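Local coordinates for tailspike protein (Acinetobacter phage vB_ApiP_P1, PDB 6E1R) that probably recognises and hydrolyses capsular polysaccharide of Acinetobacter baumannii as the trimeric tailspike of the phage, at residues A462-R467 with G549-T554. Residues are numbered along the deposited sequence; the frame is centred on the assembly and turned at random.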
loop_
_atom_site.group_PDB
_atom_site.type_symbol
_atom_site.label_atom_id
_atom_site.label_comp_id
_atom_site.label_asym_id
_atom_site.label_seq_id
_atom_site.Cartn_x
_atom_site.Cartn_y
_atom_site.Cartn_z
ATOM N N ALA A 462 -47.486 -1.457 3.327
ATOM C CA ALA A 462 -48.068 -0.375 4.099
ATOM C C ALA A 462 -48.779 0.618 3.182
ATOM O O ALA A 462 -48.640 0.591 1.957
ATOM C CB ALA A 462 -46.995 0.335 4.922
ATOM N N SER A 463 -49.555 1.505 3.799
ATOM C CA SER A 463 -50.244 2.552 3.057
ATOM C C SER A 463 -49.225 3.528 2.483
ATOM O O SER A 463 -48.473 4.162 3.231
ATOM C CB SER A 463 -51.231 3.280 3.966
ATOM O OG SER A 463 -52.201 2.389 4.492
ATOM N N TYR A 464 -49.195 3.650 1.160
ATOM C CA TYR A 464 -48.298 4.599 0.526
ATOM C C TYR A 464 -48.978 5.960 0.388
ATOM O O TYR A 464 -50.184 6.109 0.587
ATOM C CB TYR A 464 -47.824 4.084 -0.835
ATOM C CG TYR A 464 -48.917 3.632 -1.776
ATOM C CD1 TYR A 464 -49.574 4.538 -2.599
ATOM C CD2 TYR A 464 -49.273 2.292 -1.863
ATOM C CE1 TYR A 464 -50.567 4.125 -3.469
ATOM C CE2 TYR A 464 -50.264 1.869 -2.729
ATOM C CZ TYR A 464 -50.907 2.789 -3.530
ATOM O OH TYR A 464 -51.892 2.371 -4.394
ATOM N N GLY A 465 -48.173 6.964 0.053
ATOM C CA GLY A 465 -48.665 8.318 -0.090
ATOM C C GLY A 465 -47.585 9.262 -0.571
ATOM O O GLY A 465 -46.579 9.465 0.116
ATOM N N GLY A 466 -47.777 9.847 -1.744
ATOM C CA GLY A 466 -46.775 10.737 -2.283
ATOM C C GLY A 466 -47.236 11.421 -3.547
ATOM O O GLY A 466 -48.430 11.475 -3.848
ATOM N N ARG A 467 -46.262 11.944 -4.285
ATOM C CA ARG A 467 -46.496 12.712 -5.497
ATOM C C ARG A 467 -45.905 11.984 -6.698
ATOM O O ARG A 467 -44.877 11.310 -6.591
ATOM C CB ARG A 467 -45.867 14.103 -5.353
ATOM C CG ARG A 467 -46.273 15.141 -6.374
ATOM C CD ARG A 467 -45.296 16.304 -6.301
ATOM N NE ARG A 467 -44.999 16.660 -4.914
ATOM C CZ ARG A 467 -43.846 17.177 -4.500
ATOM N NH1 ARG A 467 -42.866 17.400 -5.364
ATOM N NH2 ARG A 467 -43.668 17.467 -3.218
ATOM N N GLY A 549 -41.872 11.358 -1.954
ATOM C CA GLY A 549 -42.584 10.996 -0.746
ATOM C C GLY A 549 -42.597 9.505 -0.482
ATOM O O GLY A 549 -41.675 8.789 -0.882
ATOM N N ASN A 550 -43.638 9.025 0.193
ATOM C CA ASN A 550 -43.743 7.615 0.573
ATOM C C ASN A 550 -44.398 6.773 -0.517
ATOM O O ASN A 550 -45.367 6.058 -0.268
ATOM C CB ASN A 550 -44.508 7.495 1.884
ATOM C CG ASN A 550 -43.769 8.124 3.047
ATOM O OD1 ASN A 550 -44.309 8.977 3.750
ATOM N ND2 ASN A 550 -42.526 7.705 3.256
ATOM N N VAL A 551 -43.866 6.835 -1.738
ATOM C CA VAL A 551 -44.390 6.039 -2.841
ATOM C C VAL A 551 -43.271 5.792 -3.843
ATOM O O VAL A 551 -42.389 6.632 -4.041
ATOM C CB VAL A 551 -45.612 6.720 -3.509
ATOM C CG1 VAL A 551 -45.194 7.980 -4.256
ATOM C CG2 VAL A 551 -46.335 5.745 -4.433
ATOM N N GLN A 552 -43.308 4.616 -4.467
ATOM C CA GLN A 552 -42.356 4.235 -5.498
ATOM C C GLN A 552 -43.103 3.573 -6.646
ATOM O O GLN A 552 -44.093 2.869 -6.431
ATOM C CB GLN A 552 -41.284 3.284 -4.949
ATOM C CG GLN A 552 -41.840 1.975 -4.405
ATOM C CD GLN A 552 -40.756 0.991 -4.013
ATOM O OE1 GLN A 552 -39.570 1.222 -4.257
ATOM N NE2 GLN A 552 -41.159 -0.117 -3.401
ATOM N N ALA A 553 -42.631 3.812 -7.867
ATOM C CA ALA A 553 -43.222 3.238 -9.072
ATOM C C ALA A 553 -42.277 2.166 -9.599
ATOM O O ALA A 553 -41.176 2.476 -10.065
ATOM C CB ALA A 553 -43.479 4.314 -10.123
ATOM N N THR A 554 -42.709 0.909 -9.530
ATOM C CA THR A 554 -41.879 -0.210 -9.967
ATOM C C THR A 554 -42.591 -1.049 -11.022
ATOM O O THR A 554 -42.013 -1.981 -11.584
ATOM C CB THR A 554 -41.490 -1.122 -8.787
ATOM O OG1 THR A 554 -42.669 -1.703 -8.218
ATOM C CG2 THR A 554 -40.751 -0.329 -7.717
ATOM O OXT THR A 554 -43.758 -0.818 -11.338
#
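Tyr464 meets Val551 where two sheets of the C-terminal domain converge: CD1 of the Tyr464 ring lies 3.9 Å from Val551 CG2, and the two side chains approach obliquely. With chi1 at 51°, Tyr464 CG sits between its own backbone N and carbonyl carbon, and the ring leads away from 549-554 until its OH hydrogen-bonds Asn527. Leu454 of strand 448-455 touches both Tyr464 and Val551, extending this apolar cluster.

Gly465 supplies the backbone link. Gly465 N is 3.0 Å from Asn550 O, and the N-H...O angle of 169° makes the bond nearly straight, although the donor stands 52° out of the carbonyl plane. The return bond, from Asn550 N to Gly465 O, is bent and weak. Together they define an antiparallel hydrogen-bonded pair that prolongs the pairing of strands 465-474 and 539-548. The pairing ends at Asn550, which is the centre of an inverse gamma turn, marked by a weak bond from Val551 N to Gly549 O; the chain thus leaves the five-stranded antiparallel sheet and continues as strand 552-553, outermost within this chain in the four-stranded one. Asn550 CB lies 3.4 Å from Gly465 O, while its OD1 accepts a hydrogen bond from Asn471 ND2 of the second subunit, placing this corner at a trimer interface.

Gly466 faces Gly549 as a non-hydrogen-bonded pair, their CA atoms 4.5 Å apart. Val551 CG1 packs against the backbone of Gly466, 3.7 Å from Gly466 CA.

Arg467 O is 4.1 Å from Val551 CG1; the CB of Arg467 points away from 549-554, and its NE forms a salt bridge with Glu488 of the second subunit.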